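Long-range contacts in PHD-type domain-containing protein (Chaetomium thermophilum, PDB 6VHF), which serves as the Cfp1 subunit of the histone H3K4 methyltransferase complex COMPASS, the part present being its zinc-binding, RbBP5-interacting domain: residues S18-Q23 / L158-L163; L26-L31 / H151-L156; Q32-A37 / T61-V66; T53-G58 / L131-K136. One frame throughout, in Å; residues are numbered along the deposited sequence.

Contact 1 of 4, residues S18-Q23 / L158-L163; sequences SKLSEQ and LQIREL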
loop_
_atom_site.group_PDB
_atom_site.type_symbol
_atom_site.label_atom_id
_atom_site.label_comp_id
_atom_site.label_asym_id
_atom_site.label_seq_id
_atom_site.Cartn_x
_atom_site.Cartn_y
_atom_site.Cartn_z
ATOM N N SER A 18 10.677 10.857 -2.323
ATOM C CA SER A 18 9.612 11.193 -3.250
ATOM C C SER A 18 8.848 9.943 -3.670
ATOM O O SER A 18 7.611 9.906 -3.607
ATOM C CB SER A 18 10.219 11.891 -4.461
ATOM O OG SER A 18 9.319 12.825 -5.000
ATOM N N LYS A 19 9.578 8.889 -4.081
ATOM C CA LYS A 19 8.924 7.643 -4.493
ATOM C C LYS A 19 8.162 7.018 -3.331
ATOM O O LYS A 19 7.057 6.480 -3.516
ATOM C CB LYS A 19 9.944 6.628 -5.039
ATOM C CG LYS A 19 10.914 7.142 -6.139
ATOM C CD LYS A 19 11.517 5.976 -6.990
ATOM C CE LYS A 19 12.891 6.328 -7.610
ATOM N NZ LYS A 19 13.740 5.125 -7.917
ATOM N N LEU A 20 8.740 7.071 -2.126
ATOM C CA LEU A 20 8.085 6.476 -0.969
ATOM C C LEU A 20 6.788 7.200 -0.648
ATOM O O LEU A 20 5.803 6.557 -0.277
ATOM C CB LEU A 20 9.018 6.487 0.242
ATOM C CG LEU A 20 10.273 5.608 0.134
ATOM C CD1 LEU A 20 11.283 5.970 1.230
ATOM C CD2 LEU A 20 9.887 4.139 0.224
ATOM N N SER A 21 6.766 8.537 -0.792
ATOM C CA SER A 21 5.538 9.286 -0.537
ATOM C C SER A 21 4.457 8.950 -1.556
ATOM O O SER A 21 3.276 8.813 -1.194
ATOM C CB SER A 21 5.819 10.780 -0.528
ATOM O OG SER A 21 6.678 11.062 0.551
ATOM N N GLU A 22 4.844 8.807 -2.830
ATOM C CA GLU A 22 3.901 8.367 -3.854
ATOM C C GLU A 22 3.399 6.950 -3.577
ATOM O O GLU A 22 2.220 6.646 -3.792
ATOM C CB GLU A 22 4.559 8.461 -5.229
ATOM C CG GLU A 22 4.766 9.904 -5.700
ATOM C CD GLU A 22 5.964 10.081 -6.636
ATOM O OE1 GLU A 22 6.461 11.227 -6.737
ATOM O OE2 GLU A 22 6.414 9.089 -7.271
ATOM N N GLN A 23 4.268 6.069 -3.078
ATOM C CA GLN A 23 3.782 4.739 -2.715
ATOM C C GLN A 23 2.773 4.807 -1.561
ATOM O O GLN A 23 1.805 4.030 -1.522
ATOM C CB GLN A 23 4.953 3.826 -2.356
ATOM C CG GLN A 23 4.582 2.340 -2.176
ATOM C CD GLN A 23 3.904 1.727 -3.409
ATOM O OE1 GLN A 23 3.922 2.301 -4.491
ATOM N NE2 GLN A 23 3.296 0.560 -3.234
ATOM N N LEU A 158 8.434 4.957 8.011
ATOM C CA LEU A 158 9.685 4.670 8.709
ATOM C C LEU A 158 10.883 4.821 7.774
ATOM O O LEU A 158 11.878 5.471 8.120
ATOM C CB LEU A 158 9.638 3.257 9.282
ATOM C CG LEU A 158 10.794 2.720 10.126
ATOM C CD1 LEU A 158 10.208 1.756 11.147
ATOM C CD2 LEU A 158 11.865 2.019 9.270
ATOM N N GLN A 159 10.803 4.217 6.583
ATOM C CA GLN A 159 11.865 4.363 5.591
ATOM C C GLN A 159 12.151 5.831 5.281
ATOM O O GLN A 159 13.312 6.229 5.177
ATOM C CB GLN A 159 11.502 3.616 4.309
ATOM C CG GLN A 159 11.404 2.103 4.477
ATOM C CD GLN A 159 12.772 1.429 4.624
ATOM O OE1 GLN A 159 13.397 1.042 3.634
ATOM N NE2 GLN A 159 13.233 1.282 5.865
ATOM N N ILE A 160 11.110 6.656 5.136
ATOM C CA ILE A 160 11.370 8.070 4.875
ATOM C C ILE A 160 12.179 8.676 6.017
ATOM O O ILE A 160 13.145 9.421 5.790
ATOM C CB ILE A 160 10.053 8.832 4.634
ATOM C CG1 ILE A 160 9.537 8.595 3.211
ATOM C CG2 ILE A 160 10.236 10.328 4.889
ATOM C CD1 ILE A 160 8.001 8.947 3.024
ATOM N N ARG A 161 11.822 8.343 7.262
ATOM C CA ARG A 161 12.535 8.908 8.404
ATOM C C ARG A 161 13.987 8.452 8.438
ATOM O O ARG A 161 14.878 9.233 8.788
ATOM C CB ARG A 161 11.839 8.532 9.709
ATOM C CG ARG A 161 10.508 9.235 9.921
ATOM C CD ARG A 161 10.071 9.085 11.382
ATOM N NE ARG A 161 9.752 7.698 11.706
ATOM C CZ ARG A 161 8.570 7.154 11.420
ATOM N NH1 ARG A 161 7.665 7.899 10.809
ATOM N NH2 ARG A 161 8.304 5.879 11.723
ATOM N N GLU A 162 14.248 7.187 8.106
ATOM C CA GLU A 162 15.632 6.746 8.062
ATOM C C GLU A 162 16.406 7.529 7.015
ATOM O O GLU A 162 17.561 7.915 7.247
ATOM C CB GLU A 162 15.709 5.244 7.800
ATOM C CG GLU A 162 15.225 4.391 8.976
ATOM C CD GLU A 162 15.335 2.895 8.716
ATOM O OE1 GLU A 162 15.568 2.125 9.681
ATOM O OE2 GLU A 162 15.182 2.495 7.541
ATOM N N LEU A 163 15.773 7.809 5.870
ATOM C CA LEU A 163 16.446 8.590 4.832
ATOM C C LEU A 163 16.696 10.025 5.275
ATOM O O LEU A 163 17.756 10.594 4.974
ATOM C CB LEU A 163 15.648 8.557 3.535
ATOM C CG LEU A 163 15.554 7.157 2.938
ATOM C CD1 LEU A 163 14.551 7.146 1.829
ATOM C CD2 LEU A 163 16.908 6.686 2.449
#
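The flat carboxamide of Gln159 stays clear of helix 18-23, although the base of its side chain meets Leu20: Gln159 CB lies 3.9 Å from Leu20 CD1, and a bend at chi2 (-74°) then leads the amide off to where the side chain touches Gln77. The guanidinium of Arg161, on another side of its helix, rests one face near its rim on Leu158 CA. The contact is a rung of an antiparallel helix pair, with segments of helices 4-46 and 141-177 running at 164° to each other and their axes 9.8 Å apart. No hydrogen bond joins them, and the rung is held by apolar packing. Leu20 and Ile160 slide past each other in opposite directions, so that Ile160 CG1 lies 3.7 Å from Leu20 CB and just as near Leu20 CD1. With an alanine in place of Ile160 the branch alongside Leu20 is gone, which would probably open a gap there and let the Leu20 side chain turn more freely. Leu163 comes from one turn further along and meets Leu20 tip to tip, 3.5 Å between the two CD1 methyls, while Leu76 of helix 64-77 also packs on Leu20. At the outer margin Ser21 OG, hydrogen-bonded to Arg17 O of its own helix, sits 3.5 Å from Ile160 CD1.

Contact 2 of 4, residues L26-L31 / H151-L156; sequences LCRQML and HDIREL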
loop_
_atom_site.group_PDB
_atom_site.type_symbol
_atom_site.label_atom_id
_atom_site.label_comp_id
_atom_site.label_asym_id
_atom_site.label_seq_id
_atom_site.Cartn_x
_atom_site.Cartn_y
_atom_site.Cartn_z
ATOM N N LEU A 26 -0.498 5.775 -3.013
ATOM C CA LEU A 26 -1.109 4.595 -3.616
ATOM C C LEU A 26 -1.774 3.735 -2.552
ATOM O O LEU A 26 -2.890 3.255 -2.755
ATOM C CB LEU A 26 -0.073 3.783 -4.394
ATOM C CG LEU A 26 -0.569 2.466 -4.994
ATOM C CD1 LEU A 26 -1.879 2.680 -5.771
ATOM C CD2 LEU A 26 0.475 1.809 -5.884
ATOM N N CYS A 27 -1.113 3.574 -1.397
ATOM C CA CYS A 27 -1.626 2.750 -0.310
ATOM C C CYS A 27 -2.930 3.307 0.252
ATOM O O CYS A 27 -3.851 2.543 0.582
ATOM C CB CYS A 27 -0.579 2.639 0.799
ATOM S SG CYS A 27 0.759 1.438 0.489
ATOM N N ARG A 28 -3.022 4.633 0.382
ATOM C CA ARG A 28 -4.256 5.220 0.879
ATOM C C ARG A 28 -5.411 4.932 -0.072
ATOM O O ARG A 28 -6.534 4.700 0.369
ATOM C CB ARG A 28 -4.091 6.728 1.095
ATOM C CG ARG A 28 -2.978 7.090 2.073
ATOM C CD ARG A 28 -3.090 8.498 2.674
ATOM N NE ARG A 28 -1.892 8.786 3.466
ATOM C CZ ARG A 28 -1.755 8.487 4.758
ATOM N NH1 ARG A 28 -2.754 7.896 5.391
ATOM N NH2 ARG A 28 -0.619 8.762 5.418
ATOM N N GLN A 29 -5.139 4.921 -1.379
ATOM C CA GLN A 29 -6.147 4.588 -2.374
ATOM C C GLN A 29 -6.500 3.112 -2.354
ATOM O O GLN A 29 -7.647 2.755 -2.644
ATOM C CB GLN A 29 -5.667 4.970 -3.766
ATOM C CG GLN A 29 -5.634 6.455 -3.986
ATOM C CD GLN A 29 -4.996 6.811 -5.299
ATOM O OE1 GLN A 29 -4.184 7.724 -5.371
ATOM N NE2 GLN A 29 -5.355 6.079 -6.355
ATOM N N MET A 30 -5.540 2.239 -2.034
ATOM C CA MET A 30 -5.912 0.848 -1.801
ATOM C C MET A 30 -6.873 0.743 -0.620
ATOM O O MET A 30 -7.826 -0.047 -0.650
ATOM C CB MET A 30 -4.665 -0.008 -1.581
ATOM C CG MET A 30 -3.724 -0.081 -2.797
ATOM S SD MET A 30 -4.501 -0.844 -4.264
ATOM C CE MET A 30 -5.200 0.554 -5.152
ATOM N N LEU A 31 -6.674 1.565 0.413
ATOM C CA LEU A 31 -7.621 1.546 1.518
ATOM C C LEU A 31 -9.007 1.983 1.058
ATOM O O LEU A 31 -10.009 1.411 1.489
ATOM C CB LEU A 31 -7.130 2.399 2.679
ATOM C CG LEU A 31 -5.898 1.787 3.363
ATOM C CD1 LEU A 31 -5.196 2.771 4.311
ATOM C CD2 LEU A 31 -6.262 0.501 4.083
ATOM N N HIS A 151 -0.179 -1.367 7.379
ATOM C CA HIS A 151 1.154 -1.704 7.855
ATOM C C HIS A 151 2.211 -1.169 6.895
ATOM O O HIS A 151 3.249 -0.656 7.328
ATOM C CB HIS A 151 1.301 -3.218 8.042
ATOM C CG HIS A 151 2.652 -3.635 8.542
ATOM N ND1 HIS A 151 3.088 -3.361 9.824
ATOM C CD2 HIS A 151 3.677 -4.274 7.925
ATOM C CE1 HIS A 151 4.315 -3.833 9.980
ATOM N NE2 HIS A 151 4.693 -4.393 8.843
ATOM N N ASP A 152 1.942 -1.257 5.587
ATOM C CA ASP A 152 2.881 -0.763 4.594
ATOM C C ASP A 152 3.054 0.747 4.691
ATOM O O ASP A 152 4.172 1.261 4.500
ATOM C CB ASP A 152 2.422 -1.175 3.197
ATOM C CG ASP A 152 2.532 -2.693 2.960
ATOM O OD1 ASP A 152 3.212 -3.392 3.750
ATOM O OD2 ASP A 152 1.941 -3.185 1.972
ATOM N N ILE A 153 1.987 1.469 5.033
ATOM C CA ILE A 153 2.132 2.906 5.208
ATOM C C ILE A 153 3.119 3.195 6.325
ATOM O O ILE A 153 4.018 4.022 6.173
ATOM C CB ILE A 153 0.761 3.564 5.448
ATOM C CG1 ILE A 153 -0.120 3.337 4.224
ATOM C CG2 ILE A 153 0.910 5.056 5.676
ATOM C CD1 ILE A 153 -1.463 4.045 4.287
ATOM N N ARG A 154 3.004 2.480 7.448
ATOM C CA ARG A 154 3.907 2.728 8.569
ATOM C C ARG A 154 5.346 2.360 8.218
ATOM O O ARG A 154 6.291 3.070 8.600
ATOM C CB ARG A 154 3.445 1.944 9.794
ATOM C CG ARG A 154 2.134 2.393 10.420
ATOM C CD ARG A 154 1.731 1.360 11.486
ATOM N NE ARG A 154 0.919 1.893 12.582
ATOM C CZ ARG A 154 -0.396 1.727 12.660
ATOM N NH1 ARG A 154 -1.019 1.061 11.688
ATOM N NH2 ARG A 154 -1.086 2.217 13.695
ATOM N N GLU A 155 5.531 1.248 7.499
ATOM C CA GLU A 155 6.873 0.859 7.089
ATOM C C GLU A 155 7.480 1.879 6.119
ATOM O O GLU A 155 8.627 2.307 6.291
ATOM C CB GLU A 155 6.829 -0.533 6.472
ATOM C CG GLU A 155 6.472 -1.631 7.455
ATOM C CD GLU A 155 7.538 -1.828 8.539
ATOM O OE1 GLU A 155 8.673 -1.307 8.395
ATOM O OE2 GLU A 155 7.255 -2.545 9.520
ATOM N N LEU A 156 6.706 2.298 5.109
ATOM C CA LEU A 156 7.175 3.296 4.157
ATOM C C LEU A 156 7.504 4.615 4.844
ATOM O O LEU A 156 8.478 5.276 4.477
ATOM C CB LEU A 156 6.117 3.519 3.075
ATOM C CG LEU A 156 5.813 2.337 2.160
ATOM C CD1 LEU A 156 4.415 2.492 1.506
ATOM C CD2 LEU A 156 6.892 2.165 1.125
#
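Ile153 reaches across to Cys27, Arg28 and Leu31 and carries most of this contact. From its CB the side chain forks. CG2, opposite the backbone N across the CA-CB bond, comes over one face of the Arg28 guanidinium, 4.0 Å from Arg28 NH2; the long extended arginine chain crosses the isoleucine at about a right angle, so the contact is apolar methyl against flat cation. The other branch, CG1, is set beside the backbone N (chi1 -62°) and lies 3.5 Å from Cys27 CB, at the level where the two backbones come nearest. At the end of that branch Ile153 CD1 touches Cys27 CB again and meets Leu31 tip to tip, CD1 to CD1 at 3.9 Å. Cys27 uses its remaining atom on the inner side: its SG lies 3.9 Å from Leu156 CD1 and, more loosely, 4.1 Å from Asp152 CB. The thiol here is plain packing, far from the zinc site. The carboxylate of Asp152 is engaged by the third helix, its OD2 hydrogen-bonded to His70 ND1, which gives this buried acid a polar mate and ties helix 141-177 to helix 64-77. Ser73 of that same helix touches both Cys27 and Leu156. No hydrogen bond links the two segments directly. Their axes approach to 10.0 Å at 167°, nearly antiparallel, a long pair of helices that helix 64-77 joins along one side, making a local three-helix bundle.

Contact 3 of 4, residues Q32-A37 / T61-V66; sequences QLIELA and TRLDTV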
loop_
_atom_site.group_PDB
_atom_site.type_symbol
_atom_site.label_atom_id
_atom_site.label_comp_id
_atom_site.label_asym_id
_atom_site.label_seq_id
_atom_site.Cartn_x
_atom_site.Cartn_y
_atom_site.Cartn_z
ATOM N N GLN A 32 -9.094 2.959 0.156
ATOM C CA GLN A 32 -10.415 3.322 -0.357
ATOM C C GLN A 32 -11.016 2.186 -1.167
ATOM O O GLN A 32 -12.214 1.885 -1.036
ATOM C CB GLN A 32 -10.345 4.578 -1.215
ATOM C CG GLN A 32 -9.779 5.805 -0.527
ATOM C CD GLN A 32 -9.961 7.037 -1.387
ATOM O OE1 GLN A 32 -9.100 7.376 -2.191
ATOM N NE2 GLN A 32 -11.103 7.694 -1.245
ATOM N N LEU A 33 -10.208 1.557 -2.021
ATOM C CA LEU A 33 -10.685 0.414 -2.793
ATOM C C LEU A 33 -11.239 -0.671 -1.878
ATOM O O LEU A 33 -12.324 -1.212 -2.117
ATOM C CB LEU A 33 -9.545 -0.133 -3.648
ATOM C CG LEU A 33 -9.819 -1.392 -4.462
ATOM C CD1 LEU A 33 -10.906 -1.124 -5.498
ATOM C CD2 LEU A 33 -8.525 -1.893 -5.126
ATOM N N ILE A 34 -10.506 -0.994 -0.810
ATOM C CA ILE A 34 -10.983 -1.982 0.151
ATOM C C ILE A 34 -12.292 -1.522 0.780
ATOM O O ILE A 34 -13.242 -2.303 0.922
ATOM C CB ILE A 34 -9.911 -2.243 1.217
ATOM C CG1 ILE A 34 -8.641 -2.812 0.582
ATOM C CG2 ILE A 34 -10.431 -3.204 2.262
ATOM C CD1 ILE A 34 -7.456 -2.818 1.557
ATOM N N GLU A 35 -12.365 -0.248 1.175
ATOM C CA GLU A 35 -13.627 0.283 1.673
ATOM C C GLU A 35 -14.734 0.163 0.627
ATOM O O GLU A 35 -15.862 -0.214 0.954
ATOM C CB GLU A 35 -13.457 1.741 2.101
ATOM C CG GLU A 35 -14.159 2.087 3.400
ATOM C CD GLU A 35 -13.847 3.506 3.894
ATOM O OE1 GLU A 35 -14.778 4.354 3.884
ATOM O OE2 GLU A 35 -12.675 3.770 4.287
ATOM N N LEU A 36 -14.447 0.502 -0.635
ATOM C CA LEU A 36 -15.485 0.385 -1.656
ATOM C C LEU A 36 -15.958 -1.062 -1.794
ATOM O O LEU A 36 -17.160 -1.319 -1.963
ATOM C CB LEU A 36 -14.987 0.936 -2.992
ATOM C CG LEU A 36 -15.782 0.563 -4.250
ATOM C CD1 LEU A 36 -17.206 1.091 -4.182
ATOM C CD2 LEU A 36 -15.100 1.069 -5.501
ATOM N N ALA A 37 -15.031 -2.018 -1.683
ATOM C CA ALA A 37 -15.385 -3.427 -1.792
ATOM C C ALA A 37 -16.271 -3.851 -0.631
ATOM O O ALA A 37 -17.305 -4.500 -0.836
ATOM C CB ALA A 37 -14.119 -4.286 -1.850
ATOM N N THR A 61 -12.724 -8.366 -7.542
ATOM C CA THR A 61 -11.584 -8.755 -8.367
ATOM C C THR A 61 -10.518 -7.671 -8.400
ATOM O O THR A 61 -9.328 -7.974 -8.542
ATOM C CB THR A 61 -12.040 -9.045 -9.796
ATOM O OG1 THR A 61 -13.180 -9.905 -9.771
ATOM C CG2 THR A 61 -10.929 -9.716 -10.589
ATOM N N ARG A 62 -10.927 -6.407 -8.296
ATOM C CA ARG A 62 -9.964 -5.316 -8.317
ATOM C C ARG A 62 -9.042 -5.350 -7.111
ATOM O O ARG A 62 -7.968 -4.747 -7.159
ATOM C CB ARG A 62 -10.694 -3.977 -8.382
ATOM C CG ARG A 62 -11.468 -3.755 -9.676
ATOM C CD ARG A 62 -12.379 -2.553 -9.544
ATOM N NE ARG A 62 -13.458 -2.787 -8.587
ATOM C CZ ARG A 62 -14.475 -1.949 -8.415
ATOM N NH1 ARG A 62 -14.523 -0.832 -9.127
ATOM N NH2 ARG A 62 -15.439 -2.221 -7.536
ATOM N N LEU A 63 -9.429 -6.044 -6.035
ATOM C CA LEU A 63 -8.584 -6.124 -4.851
ATOM C C LEU A 63 -7.283 -6.874 -5.111
ATOM O O LEU A 63 -6.405 -6.874 -4.242
ATOM C CB LEU A 63 -9.341 -6.780 -3.691
ATOM C CG LEU A 63 -10.541 -5.974 -3.160
ATOM C CD1 LEU A 63 -11.399 -6.789 -2.204
ATOM C CD2 LEU A 63 -10.105 -4.680 -2.489
ATOM N N ASP A 64 -7.130 -7.505 -6.279
ATOM C CA ASP A 64 -5.851 -8.110 -6.614
ATOM C C ASP A 64 -4.776 -7.052 -6.819
ATOM O O ASP A 64 -3.594 -7.328 -6.586
ATOM C CB ASP A 64 -5.999 -8.981 -7.853
ATOM C CG ASP A 64 -6.927 -10.145 -7.623
ATOM O OD1 ASP A 64 -7.352 -10.352 -6.462
ATOM O OD2 ASP A 64 -7.246 -10.843 -8.601
ATOM N N THR A 65 -5.171 -5.844 -7.247
ATOM C CA THR A 65 -4.257 -4.704 -7.272
ATOM C C THR A 65 -3.553 -4.524 -5.935
ATOM O O THR A 65 -2.362 -4.202 -5.890
ATOM C CB THR A 65 -5.028 -3.436 -7.632
ATOM O OG1 THR A 65 -5.833 -3.694 -8.782
ATOM C CG2 THR A 65 -4.080 -2.305 -7.953
ATOM N N VAL A 66 -4.277 -4.736 -4.831
ATOM C CA VAL A 66 -3.674 -4.590 -3.511
ATOM C C VAL A 66 -2.497 -5.539 -3.360
ATOM O O VAL A 66 -1.483 -5.186 -2.745
ATOM C CB VAL A 66 -4.733 -4.812 -2.414
ATOM C CG1 VAL A 66 -4.085 -4.874 -1.046
ATOM C CG2 VAL A 66 -5.767 -3.725 -2.467
#
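Leu63 drives its side chain between Leu33, Ile34 and Ala37, where the chain leading into the short helix 64-77 packs on the long helix 4-46 of a three-helix bundle. The approach differs from partner to partner. Against Ile34 it is nearly perpendicular, Leu63 CD2 lying 3.9 Å from Ile34 CG1. Against Leu33 it is oblique, with the same CD2 methyl 3.8 Å from Leu33 CG. The second methyl, Leu63 CD1, comes down on Ala37 CB at 3.7 Å, and Trp141 of helix 141-177 packs on both Ala37 and Leu63. In Leu33 CG stands opposite the backbone N (chi1 176°), which carries both branches toward Arg62, across which the side chain slants: CD2 lies 3.5 Å from Arg62 O, while CD1 faces Arg62 CB. Val66 lies more loosely against Leu33 and Ile34. On the outer margin the bent Arg62 chain carries its guanidinium over toward Leu36, whose CD2 is 3.9 Å from Arg62 NH2 at a slant to the guanidinium plane. The polar end of that arginine is bound by a salt bridge to Asp60, so Leu36 supplies apolar cover alone. Arg62 O, besides bordering Leu33, is gripped by two donors from Thr65: the backbone N at 3.0 Å, and OG1, which lies in the carbonyl plane with a C=O...OG1 angle of 148° and an OG1-to-O distance of 2.9 Å.

Contact 4 of 4, residues T53-G58 / L131-K136; sequences TKDICG and LRKKCK. With ZN (zinc ion), chain B.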
loop_
_atom_site.group_PDB
_atom_site.type_symbol
_atom_site.label_atom_id
_atom_site.label_comp_id
_atom_site.label_asym_id
_atom_site.label_seq_id
_atom_site.Cartn_x
_atom_site.Cartn_y
_atom_site.Cartn_z
ATOM N N THR A 53 -26.486 -14.209 0.726
ATOM C CA THR A 53 -26.658 -14.198 2.165
ATOM C C THR A 53 -25.451 -13.521 2.824
ATOM O O THR A 53 -24.513 -13.073 2.152
ATOM C CB THR A 53 -26.849 -15.637 2.671
ATOM O OG1 THR A 53 -25.571 -16.249 2.869
ATOM C CG2 THR A 53 -27.569 -16.455 1.646
ATOM N N LYS A 54 -25.456 -13.470 4.157
ATOM C CA LYS A 54 -24.371 -12.906 4.952
ATOM C C LYS A 54 -23.115 -13.770 4.937
ATOM O O LYS A 54 -22.050 -13.283 5.314
ATOM C CB LYS A 54 -24.823 -12.681 6.407
ATOM C CG LYS A 54 -25.989 -11.673 6.639
ATOM C CD LYS A 54 -27.284 -11.968 5.840
ATOM C CE LYS A 54 -27.823 -13.390 6.061
ATOM N NZ LYS A 54 -28.998 -13.614 5.184
ATOM N N ASP A 55 -23.221 -15.037 4.540
ATOM C CA ASP A 55 -22.064 -15.894 4.319
ATOM C C ASP A 55 -21.322 -15.543 3.038
ATOM O O ASP A 55 -20.263 -16.124 2.783
ATOM C CB ASP A 55 -22.498 -17.368 4.249
ATOM C CG ASP A 55 -23.322 -17.795 5.442
ATOM O OD1 ASP A 55 -24.430 -18.351 5.238
ATOM O OD2 ASP A 55 -22.857 -17.592 6.584
ATOM N N ILE A 56 -21.875 -14.648 2.213
ATOM C CA ILE A 56 -21.245 -14.296 0.943
ATOM C C ILE A 56 -19.849 -13.725 1.181
ATOM O O ILE A 56 -19.644 -12.898 2.079
ATOM C CB ILE A 56 -22.141 -13.306 0.181
ATOM C CG1 ILE A 56 -23.168 -14.058 -0.658
ATOM C CG2 ILE A 56 -21.309 -12.336 -0.670
ATOM C CD1 ILE A 56 -22.553 -14.914 -1.727
ATOM N N CYS A 57 -18.880 -14.178 0.378
ATOM C CA CYS A 57 -17.503 -13.697 0.484
ATOM C C CYS A 57 -17.416 -12.209 0.164
ATOM O O CYS A 57 -17.087 -11.391 1.030
ATOM C CB CYS A 57 -16.589 -14.493 -0.444
ATOM S SG CYS A 57 -14.863 -13.828 -0.484
ATOM N N GLY A 58 -17.733 -11.839 -1.078
ATOM C CA GLY A 58 -17.821 -10.445 -1.454
ATOM C C GLY A 58 -16.534 -9.832 -1.978
ATOM O O GLY A 58 -16.545 -8.661 -2.377
ATOM N N LEU A 131 -18.879 -14.803 -4.978
ATOM C CA LEU A 131 -20.094 -15.218 -4.287
ATOM C C LEU A 131 -19.927 -16.540 -3.536
ATOM O O LEU A 131 -20.929 -17.138 -3.122
ATOM C CB LEU A 131 -21.273 -15.310 -5.266
ATOM C CG LEU A 131 -21.867 -14.027 -5.860
ATOM C CD1 LEU A 131 -21.902 -12.885 -4.829
ATOM C CD2 LEU A 131 -21.112 -13.616 -7.126
ATOM N N ARG A 132 -18.694 -17.005 -3.334
ATOM C CA ARG A 132 -18.513 -18.217 -2.552
ATOM C C ARG A 132 -18.983 -17.980 -1.119
ATOM O O ARG A 132 -18.789 -16.899 -0.561
ATOM C CB ARG A 132 -17.051 -18.667 -2.595
ATOM C CG ARG A 132 -16.779 -20.035 -1.960
ATOM C CD ARG A 132 -17.104 -21.226 -2.890
ATOM N NE ARG A 132 -18.495 -21.234 -3.357
ATOM C CZ ARG A 132 -19.529 -21.675 -2.644
ATOM N NH1 ARG A 132 -19.339 -22.152 -1.424
ATOM N NH2 ARG A 132 -20.758 -21.635 -3.146
ATOM N N LYS A 133 -19.665 -18.972 -0.542
ATOM C CA LYS A 133 -20.064 -18.901 0.861
ATOM C C LYS A 133 -18.992 -19.554 1.724
ATOM O O LYS A 133 -18.395 -20.560 1.331
ATOM C CB LYS A 133 -21.419 -19.577 1.105
ATOM C CG LYS A 133 -22.649 -18.806 0.579
ATOM C CD LYS A 133 -23.968 -19.391 1.116
ATOM C CE LYS A 133 -25.197 -18.793 0.419
ATOM N NZ LYS A 133 -25.088 -18.791 -1.073
ATOM N N LYS A 134 -18.758 -18.980 2.903
ATOM C CA LYS A 134 -17.637 -19.365 3.763
ATOM C C LYS A 134 -16.358 -19.541 2.938
ATOM O O LYS A 134 -15.753 -20.613 2.882
ATOM C CB LYS A 134 -17.963 -20.632 4.555
ATOM C CG LYS A 134 -19.051 -20.470 5.613
ATOM C CD LYS A 134 -20.442 -20.583 5.012
ATOM C CE LYS A 134 -21.497 -20.796 6.090
ATOM N NZ LYS A 134 -21.367 -19.801 7.195
ATOM N N CYS A 135 -15.968 -18.464 2.264
ATOM C CA CYS A 135 -14.856 -18.543 1.330
ATOM C C CYS A 135 -13.529 -18.616 2.073
ATOM O O CYS A 135 -13.375 -18.070 3.170
ATOM C CB CYS A 135 -14.860 -17.347 0.398
ATOM S SG CYS A 135 -13.506 -17.372 -0.723
ATOM N N LYS A 136 -12.564 -19.309 1.459
ATOM C CA LYS A 136 -11.287 -19.601 2.105
ATOM C C LYS A 136 -10.094 -19.051 1.323
ATOM O O LYS A 136 -9.114 -18.621 1.942
ATOM C CB LYS A 136 -11.133 -21.111 2.330
ATOM C CG LYS A 136 -12.059 -21.679 3.411
ATOM C CD LYS A 136 -12.257 -20.693 4.557
ATOM C CE LYS A 136 -12.712 -21.382 5.827
ATOM N NZ LYS A 136 -12.731 -20.424 6.964
HETATM ZN ZN ZN B . -13.910 -15.445 -2.008
#
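Backbone bonds pair Ile56 with Lys133 in a single beta bridge. Cys57 N donates to Arg132 O at 2.9 Å, nearly in line with the C=O bond (166°). On the other side of the bridge Lys134 N gives a longer bond to Asp55 O, 3.2 Å, the donor tilted from the carbonyl plane. Within 53-58 the chain makes a type I turn from Thr53 to Ile56, and Thr53 OG1 accepts from Asp55 N, an ST turn. Ionic pairing adds to this: Asp55 and Lys134 lie side by side, pointing the same way, and Lys134 NZ reaches Asp55 OD2 at 2.7 Å from above the carboxylate plane (74° out of it). An alanine at Asp55 lacks the carboxylate and would probably leave the Lys134 ammonium without its mate and free to swing. The metal bonds define the motif, a non-canonical, single-zinc finger: Cys57 SG and Cys135 SG each bind the zinc ion at 2.4 Å, and Cys130 and His138 complete the site. In both cysteines the sulfur stands opposite the backbone N (chi1 174° in Cys57), which turns the two thiolates to the same ion and brings Cys57 CB within 3.4 Å of Cys135 CB. Apolar packing closes the far side, where Ile56 CD1 lies 3.8 Å from Leu131 CD1. The aliphatic chain of Lys133 crosses Thr53 at about a right angle, its CE 3.5 Å from Thr53 CG2, before NZ bonds to Gly51 O.

Overall arrangement
Contacts 1, 2 and 3 follow one another along helix 4-46. Contacts 1 and 2, with centres 11 Å apart, both pair it with helix 141-177 and merge through Leu156, whose CD2 is 3.7 Å from Leu20 CD2. Contact 3, centred 13 Å from contact 2, brings in the beginning of helix 64-77; the two meet where Met30 SD lies 3.6 Å from Val66 CG2. Contact 4, in the loops, supplies two of the four zinc ligands, its centre 16 Å from that of contact 3, segment 53-58 lying just before 61-66 in the sequence. The Leu63 side chain comes within about 9 Å of the zinc, whereas contact 1 and contact 4 are centred 37 Å apart.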